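Beta-agarase (Persicobacter, PDB 6AII) hydrolyses the beta-1,4 linkages of agarose as a family GH16 beta-agarase, producing neoagarobiose. Local coordinates at residues Y305-P308 with E309-I312; Y248-P251 with D252-I256; A260-V264 with L265-N269. All coordinates share one frame; numbering follows the deposited sequence.

Interaction 1 (Y305-P308 with E309-I312); sequences YGRP and EDHI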
loop_
_atom_site.group_PDB
_atom_site.type_symbol
_atom_site.label_atom_id
_atom_site.label_comp_id
_atom_site.label_asym_id
_atom_site.label_seq_id
_atom_site.Cartn_x
_atom_site.Cartn_y
_atom_site.Cartn_z
ATOM N N TYR A 305 -20.912 1.934 -12.193
ATOM C CA TYR A 305 -21.468 2.811 -13.233
ATOM C C TYR A 305 -22.205 4.013 -12.627
ATOM O O TYR A 305 -22.226 5.029 -13.269
ATOM C CB TYR A 305 -22.447 2.016 -14.107
ATOM C CG TYR A 305 -21.823 0.863 -14.845
ATOM C CD1 TYR A 305 -20.599 0.972 -15.472
ATOM C CD2 TYR A 305 -22.454 -0.371 -14.873
ATOM C CE1 TYR A 305 -20.023 -0.099 -16.135
ATOM C CE2 TYR A 305 -21.890 -1.463 -15.521
ATOM C CZ TYR A 305 -20.691 -1.309 -16.193
ATOM O OH TYR A 305 -20.129 -2.371 -16.856
ATOM N N GLY A 306 -22.710 3.933 -11.432
ATOM C CA GLY A 306 -23.422 5.035 -10.859
ATOM C C GLY A 306 -22.514 6.091 -10.288
ATOM O O GLY A 306 -22.846 7.306 -10.281
ATOM N N ARG A 307 -21.366 5.664 -9.738
ATOM C CA ARG A 307 -20.410 6.607 -9.160
ATOM C C ARG A 307 -18.991 6.308 -9.656
ATOM O O ARG A 307 -18.081 5.974 -8.880
ATOM C CB ARG A 307 -20.429 6.447 -7.640
ATOM C CG ARG A 307 -21.806 6.663 -7.030
ATOM C CD ARG A 307 -21.845 6.628 -5.529
ATOM N NE ARG A 307 -21.741 5.271 -4.986
ATOM C CZ ARG A 307 -20.655 4.730 -4.406
ATOM N NH1 ARG A 307 -19.522 5.421 -4.286
ATOM N NH2 ARG A 307 -20.724 3.460 -3.998
ATOM N N PRO A 308 -18.744 6.542 -10.929
ATOM C CA PRO A 308 -17.441 6.277 -11.541
ATOM C C PRO A 308 -16.285 7.040 -10.881
ATOM O O PRO A 308 -15.199 6.504 -10.722
ATOM C CB PRO A 308 -17.603 6.651 -13.027
ATOM C CG PRO A 308 -18.857 7.505 -13.077
ATOM C CD PRO A 308 -19.714 7.055 -11.932
ATOM N N GLU A 309 -16.539 8.273 -10.482
ATOM C CA GLU A 309 -15.464 9.066 -9.921
ATOM C C GLU A 309 -15.056 8.549 -8.537
ATOM O O GLU A 309 -13.910 8.687 -8.153
ATOM C CB GLU A 309 -15.886 10.542 -9.902
ATOM C CG GLU A 309 -14.764 11.513 -9.630
ATOM C CD GLU A 309 -13.712 11.661 -10.723
ATOM O OE1 GLU A 309 -13.996 11.440 -11.949
ATOM O OE2 GLU A 309 -12.590 11.931 -10.315
ATOM N N ASP A 310 -15.956 7.883 -7.841
ATOM C CA ASP A 310 -15.612 7.225 -6.598
ATOM C C ASP A 310 -14.790 5.937 -6.798
ATOM O O ASP A 310 -14.221 5.478 -5.778
ATOM C CB ASP A 310 -16.866 6.915 -5.797
ATOM C CG ASP A 310 -17.511 8.126 -5.112
ATOM O OD1 ASP A 310 -16.805 9.125 -4.874
ATOM O OD2 ASP A 310 -18.717 8.061 -4.834
ATOM N N HIS A 311 -14.768 5.363 -8.002
ATOM C CA HIS A 311 -14.075 4.108 -8.223
ATOM C C HIS A 311 -12.666 4.382 -8.720
ATOM O O HIS A 311 -12.178 3.765 -9.648
ATOM C CB HIS A 311 -14.920 3.232 -9.161
ATOM C CG HIS A 311 -16.077 2.655 -8.432
ATOM N ND1 HIS A 311 -17.170 3.399 -8.028
ATOM C CD2 HIS A 311 -16.306 1.380 -8.029
ATOM C CE1 HIS A 311 -17.965 2.606 -7.316
ATOM N NE2 HIS A 311 -17.476 1.345 -7.337
ATOM N N ILE A 312 -11.990 5.341 -8.105
ATOM C CA ILE A 312 -10.657 5.781 -8.476
ATOM C C ILE A 312 -9.887 6.000 -7.174
ATOM O O ILE A 312 -10.345 6.783 -6.305
ATOM C CB ILE A 312 -10.671 7.103 -9.272
ATOM C CG1 ILE A 312 -11.616 7.028 -10.475
ATOM C CG2 ILE A 312 -9.248 7.513 -9.652
ATOM C CD1 ILE A 312 -11.677 8.314 -11.266
#
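The Arg307 side chain bends across Asp310, its CB, CD and NH1 all facing the same carboxylate oxygen, OD2. The closest of the three approaches, Arg307 NH1 to Asp310 OD2 at 2.8 Å, is both a hydrogen bond and a salt bridge. Asp310 OD2 lies almost exactly in the guanidinium plane, whereas the NH1 donor meets that oxygen on its anti side and somewhat out of the carboxylate plane; the two planes are 52° apart, so the groups do not form a flat two-pronged pair. A bend at chi3 of -75° turns the arginine chain back toward the aspartate, leaving Arg307 CD 3.5 Å from Asp310 OD2. Over one face of the guanidinium stands His311 CE1, 4.4 Å from Arg307 NH2.

A second attachment converges on a backbone oxygen, Arg307 O. His311 ND1 donates to Arg307 O over 2.9 Å at 163°; the acceptor lies near the imidazole plane, while the donor stands above the carbonyl plane. This bond requires a hydrogen on ND1 and fixes the rotation of the ring. Asp310 N at 3.0 Å and His311 N at 3.5 Å add only weak bonds to Arg307 O, and His311 N has a sounder acceptor in Pro308 O, 3.0 Å away. Together they wind the chain into a tight turn directly after the helix, with Arg307 the first residue to leave helical angles. Ile312 CG1 packs 3.6 Å from Pro308 O.

Outside the turn, Arg307 has a further salt-bridge partner in Asp157 and a hydrogen bond to Asp128 O. His311 is buried against Ala129, Phe131, Pro299 and residues of helix 301-306, and the side chain of Ile312 packs against Asn77 and Val79 of strand 75-79, so the turn delivers the chain from that helix into strand 312-325 of the antiparallel sheet.

Interaction 2 (Y248-P251 with D252-I256); sequences YLDP and DGKLI
Ile256 lies over one face of the Tyr248 ring in a CH-pi contact, its CB 3.9 Å from the ring centroid and 19° off the normal. Tyr248 CG sits between backbone N and carbonyl carbon (chi1 64°), which lays the ring alongside the isoleucine; Tyr248 CE1 approaches Ile256 CG2 to 3.6 Å.

Asp250 adopts a similar first torsion (chi1 88°), turning its carboxylate back over the turn. Asp250 OD1 then accepts from Asp252 N at 2.8 Å, closing an Asx turn, and from Lys254 N at 3.0 Å; the donors arrive from opposite faces of the carboxylate plane. A water bridges Asp250 OD2 and Asp252 OD2, linking two like-charged groups.

Gly253 N to Asp250 O (2.9 Å) closes a type I turn, and Asp250 N to Lys254 O (2.9 Å) completes a hairpin with a G1 beta bulge. At Gly253's positive phi, a side chain would run into the carbonyl oxygen of Asp252.

On the sheet face opposite to Tyr248 and Ile256, Leu249 CD2 meets Leu255 CB, and both leucines reach Trp237 of strand 236-242. The turn thus joins strands 245-249 and 255-259, with strand 236-242 flanking 245-249 in the antiparallel sheet.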
loop_
_atom_site.group_PDB
_atom_site.type_symbol
_atom_site.label_atom_id
_atom_site.label_comp_id
_atom_site.label_asym_id
_atom_site.label_seq_id
_atom_site.Cartn_x
_atom_site.Cartn_y
_atom_site.Cartn_z
ATOM N N TYR A 248 2.392 0.423 19.625
ATOM C CA TYR A 248 1.383 0.945 18.661
ATOM C C TYR A 248 0.266 1.630 19.420
ATOM O O TYR A 248 0.070 1.383 20.612
ATOM C CB TYR A 248 0.795 -0.174 17.795
ATOM C CG TYR A 248 0.001 -1.239 18.501
ATOM C CD1 TYR A 248 0.653 -2.291 19.097
ATOM C CD2 TYR A 248 -1.393 -1.227 18.518
ATOM C CE1 TYR A 248 -0.044 -3.329 19.705
ATOM C CE2 TYR A 248 -2.102 -2.237 19.155
ATOM C CZ TYR A 248 -1.412 -3.285 19.756
ATOM O OH TYR A 248 -2.135 -4.297 20.368
ATOM N N LEU A 249 -0.466 2.503 18.722
ATOM C CA LEU A 249 -1.724 3.086 19.288
ATOM C C LEU A 249 -2.924 2.226 18.920
ATOM O O LEU A 249 -3.108 1.914 17.724
ATOM C CB LEU A 249 -1.921 4.497 18.708
ATOM C CG LEU A 249 -0.852 5.490 19.106
ATOM C CD1 LEU A 249 -1.205 6.892 18.584
ATOM C CD2 LEU A 249 -0.663 5.527 20.625
ATOM N N ASP A 250 -3.661 1.789 19.950
ATOM C CA ASP A 250 -4.813 0.944 19.731
ATOM C C ASP A 250 -6.000 1.806 19.296
ATOM O O ASP A 250 -5.877 2.995 19.108
ATOM C CB ASP A 250 -4.988 0.039 20.947
ATOM C CG ASP A 250 -5.821 0.599 22.080
ATOM O OD1 ASP A 250 -6.272 1.753 21.967
ATOM O OD2 ASP A 250 -6.052 -0.194 23.044
ATOM N N PRO A 251 -7.105 1.174 19.042
ATOM C CA PRO A 251 -8.249 1.857 18.444
ATOM C C PRO A 251 -8.912 2.861 19.374
ATOM O O PRO A 251 -9.627 3.719 18.908
ATOM C CB PRO A 251 -9.275 0.800 18.117
ATOM C CG PRO A 251 -8.470 -0.446 18.003
ATOM C CD PRO A 251 -7.298 -0.284 18.938
ATOM N N ASP A 252 -8.582 2.749 20.671
ATOM C CA ASP A 252 -9.062 3.697 21.648
ATOM C C ASP A 252 -8.009 4.744 21.977
ATOM O O ASP A 252 -8.143 5.577 22.902
ATOM C CB ASP A 252 -9.443 2.941 22.910
ATOM C CG ASP A 252 -10.567 1.949 22.702
ATOM O OD1 ASP A 252 -11.533 2.234 21.947
ATOM O OD2 ASP A 252 -10.385 0.791 23.190
ATOM N N GLY A 253 -6.902 4.764 21.195
ATOM C CA GLY A 253 -5.849 5.742 21.403
ATOM C C GLY A 253 -4.818 5.378 22.460
ATOM O O GLY A 253 -3.938 6.170 22.800
ATOM N N LYS A 254 -4.884 4.172 23.000
ATOM C CA LYS A 254 -3.998 3.793 24.082
ATOM C C LYS A 254 -2.687 3.289 23.497
ATOM O O LYS A 254 -2.695 2.546 22.523
ATOM C CB LYS A 254 -4.588 2.653 24.890
ATOM C CG LYS A 254 -5.906 2.991 25.579
ATOM C CD LYS A 254 -5.717 3.873 26.836
ATOM C CE LYS A 254 -6.725 4.995 27.008
ATOM N NZ LYS A 254 -7.778 4.703 28.020
ATOM N N LEU A 255 -1.601 3.677 24.155
ATOM C CA LEU A 255 -0.293 3.177 23.767
ATOM C C LEU A 255 -0.087 1.767 24.309
ATOM O O LEU A 255 -0.175 1.562 25.529
ATOM C CB LEU A 255 0.787 4.132 24.267
ATOM C CG LEU A 255 2.217 3.614 24.129
ATOM C CD1 LEU A 255 2.590 3.488 22.654
ATOM C CD2 LEU A 255 3.209 4.545 24.832
ATOM N N ILE A 256 0.203 0.825 23.432
ATOM C CA ILE A 256 0.468 -0.525 23.778
ATOM C C ILE A 256 1.943 -0.758 23.506
ATOM O O ILE A 256 2.376 -0.546 22.386
ATOM C CB ILE A 256 -0.376 -1.502 22.963
ATOM C CG1 ILE A 256 -1.880 -1.200 23.067
ATOM C CG2 ILE A 256 -0.050 -2.954 23.288
ATOM C CD1 ILE A 256 -2.450 -1.272 24.425
HETATM O O HOH W 1 -8.143 -0.015 24.516
#

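Interaction 3 (A260-V264 with L265-N269); sequences ADFNV and LDKYN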
loop_
_atom_site.group_PDB
_atom_site.type_symbol
_atom_site.label_atom_id
_atom_site.label_comp_id
_atom_site.label_asym_id
_atom_site.label_seq_id
_atom_site.Cartn_x
_atom_site.Cartn_y
_atom_site.Cartn_z
ATOM N N ALA A 260 8.363 -9.395 22.478
ATOM C CA ALA A 260 8.181 -10.786 22.054
ATOM C C ALA A 260 9.445 -11.594 22.377
ATOM O O ALA A 260 10.499 -11.014 22.663
ATOM C CB ALA A 260 7.875 -10.874 20.589
ATOM N N ASP A 261 9.308 -12.927 22.338
ATOM C CA ASP A 261 10.436 -13.817 22.620
ATOM C C ASP A 261 11.210 -14.108 21.344
ATOM O O ASP A 261 12.110 -14.954 21.355
ATOM C CB ASP A 261 9.959 -15.170 23.172
ATOM C CG ASP A 261 9.475 -15.127 24.616
ATOM O OD1 ASP A 261 9.856 -14.173 25.354
ATOM O OD2 ASP A 261 8.723 -16.064 25.004
ATOM N N PHE A 262 10.872 -13.439 20.249
ATOM C CA PHE A 262 11.472 -13.642 18.943
ATOM C C PHE A 262 11.607 -12.268 18.266
ATOM O O PHE A 262 11.022 -11.269 18.760
ATOM C CB PHE A 262 10.591 -14.566 18.089
ATOM C CG PHE A 262 9.137 -14.150 18.069
ATOM C CD1 PHE A 262 8.695 -13.188 17.155
ATOM C CD2 PHE A 262 8.224 -14.670 18.981
ATOM C CE1 PHE A 262 7.362 -12.791 17.141
ATOM C CE2 PHE A 262 6.891 -14.258 18.966
ATOM C CZ PHE A 262 6.471 -13.312 18.057
ATOM N N ASN A 263 12.407 -12.218 17.237
ATOM C CA ASN A 263 12.551 -10.998 16.432
ATOM C C ASN A 263 11.235 -10.796 15.665
ATOM O O ASN A 263 10.807 -11.703 14.948
ATOM C CB ASN A 263 13.751 -11.117 15.506
ATOM C CG ASN A 263 13.985 -9.870 14.677
ATOM O OD1 ASN A 263 13.219 -9.616 13.748
ATOM N ND2 ASN A 263 15.034 -9.107 15.000
ATOM N N VAL A 264 10.604 -9.622 15.780
ATOM C CA VAL A 264 9.254 -9.476 15.153
ATOM C C VAL A 264 9.345 -9.072 13.692
ATOM O O VAL A 264 8.302 -9.208 13.023
ATOM C CB VAL A 264 8.384 -8.488 15.938
ATOM C CG1 VAL A 264 8.157 -8.945 17.348
ATOM C CG2 VAL A 264 8.916 -7.060 15.872
ATOM N N LEU A 265 10.531 -8.702 13.175
ATOM C CA LEU A 265 10.698 -8.465 11.736
ATOM C C LEU A 265 10.961 -9.747 10.956
ATOM O O LEU A 265 10.496 -9.865 9.848
ATOM C CB LEU A 265 11.776 -7.445 11.456
ATOM C CG LEU A 265 11.297 -6.125 12.046
ATOM C CD1 LEU A 265 11.966 -5.803 13.368
ATOM C CD2 LEU A 265 11.254 -5.009 11.067
ATOM N N ASP A 266 11.643 -10.691 11.607
ATOM C CA ASP A 266 12.050 -11.957 10.920
ATOM C C ASP A 266 12.016 -13.105 11.920
ATOM O O ASP A 266 13.041 -13.552 12.427
ATOM C CB ASP A 266 13.413 -11.784 10.253
ATOM C CG ASP A 266 13.881 -13.037 9.511
ATOM O OD1 ASP A 266 13.007 -13.870 9.149
ATOM O OD2 ASP A 266 15.100 -13.133 9.262
ATOM N N LYS A 267 10.831 -13.558 12.218
ATOM C CA LYS A 267 10.595 -14.414 13.360
ATOM C C LYS A 267 11.342 -15.748 13.222
ATOM O O LYS A 267 11.842 -16.248 14.231
ATOM C CB LYS A 267 9.099 -14.676 13.485
ATOM C CG LYS A 267 8.718 -15.615 14.610
ATOM C CD LYS A 267 7.220 -15.687 14.843
ATOM C CE LYS A 267 6.878 -16.584 16.020
ATOM N NZ LYS A 267 5.419 -16.578 16.327
ATOM N N TYR A 268 11.346 -16.279 12.035
ATOM C CA TYR A 268 11.866 -17.660 11.792
ATOM C C TYR A 268 13.235 -17.570 11.112
ATOM O O TYR A 268 13.701 -18.579 10.578
ATOM C CB TYR A 268 10.863 -18.445 10.957
ATOM C CG TYR A 268 9.549 -18.609 11.643
ATOM C CD1 TYR A 268 9.396 -19.454 12.722
ATOM C CD2 TYR A 268 8.453 -17.841 11.246
ATOM C CE1 TYR A 268 8.193 -19.549 13.389
ATOM C CE2 TYR A 268 7.242 -17.941 11.896
ATOM C CZ TYR A 268 7.093 -18.819 12.953
ATOM O OH TYR A 268 5.887 -18.928 13.567
ATOM N N ASN A 269 13.839 -16.392 11.108
ATOM C CA ASN A 269 15.188 -16.145 10.544
ATOM C C ASN A 269 15.296 -16.605 9.093
ATOM O O ASN A 269 16.169 -17.396 8.711
ATOM C CB ASN A 269 16.287 -16.830 11.348
ATOM C CG ASN A 269 17.653 -16.421 10.838
ATOM O OD1 ASN A 269 17.758 -15.542 9.978
ATOM N ND2 ASN A 269 18.690 -17.118 11.277
HETATM O O HOH W 2 13.442 -14.620 16.120
#
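Asn263 OD1 is gripped by two successive backbone amides. Asp266 N lies 2.9 Å away with an N-H...O angle of 142°, this nitrogen being tilted moderately from the amide carbonyl plane, and Leu265 N, also at 2.9 Å, makes a weak bond that closes an Asx turn. Asn263 CG stands opposite the backbone N (chi1 -178°), which brings the amide oxygen round to these two donors, while ND2 bonds to Asn227 OD1 and fixes the flip of the group.

The chain then folds back so that Lys267 lies over a face of Phe262. Its side chain is fully extended and crosses the ring obliquely: Lys267 CE stands 3.6 Å from the ring centroid, 6° off the normal, in a CH-pi contact, and NZ follows at 4.1 Å from the centroid in a cation-pi contact. Lys267 CG reaches Phe262 CD1 at 3.5 Å. Ala260 CB covers the opposite face of the phenyl ring.

In the two-sheet jelly-roll sandwich of family GH16, this loop leaves strand 255-259 of the antiparallel sheet and leads to strand 280-287 of the other. A serine in place of Phe262 would probably leave a gap between Ala260 and the lysine methylenes and take the aromatic face from Lys267, whose ammonium would be left to Glu197. That glutamate, the strongest partner of the ammonium, also accepts from the Tyr268 hydroxyl; the Tyr268 ring meanwhile offers a face to Lys267 CG.

Farther along, Lys267 CA makes a CA-H...O contact with Asn263 O at 3.1 Å. A type I turn runs from Asp266 to Asn269, the Asp266 carboxylate being held by Thr271 OG1 and Tyr270 N. A single water joins Asn263 N, for which it is the acceptor, to Lys267 O, to which it donates.

All three contacts are turns more than 20 Å from the centre of the chain, yet they differ in burial. Interaction 2 is a surface hairpin end without a buried residue; two of six touching residues are buried in interaction 1 and three of six in interaction 3, which has none exposed. Interactions 2 and 3 adjoin in sequence, one opening strand 255-259 and the other leaving it. Interaction 1 feeds strand 312-325 of the same antiparallel sheet, its centre about 42 Å from that of interaction 3, across the chain's centre. Interaction 1 pairs a salt bridge with a histidine bonded to a backbone carbonyl, 2 relies on strand pairing and a carboxylate-held turn, and 3 on an Asx turn held by an asparagine side chain and a lysine over an aromatic face.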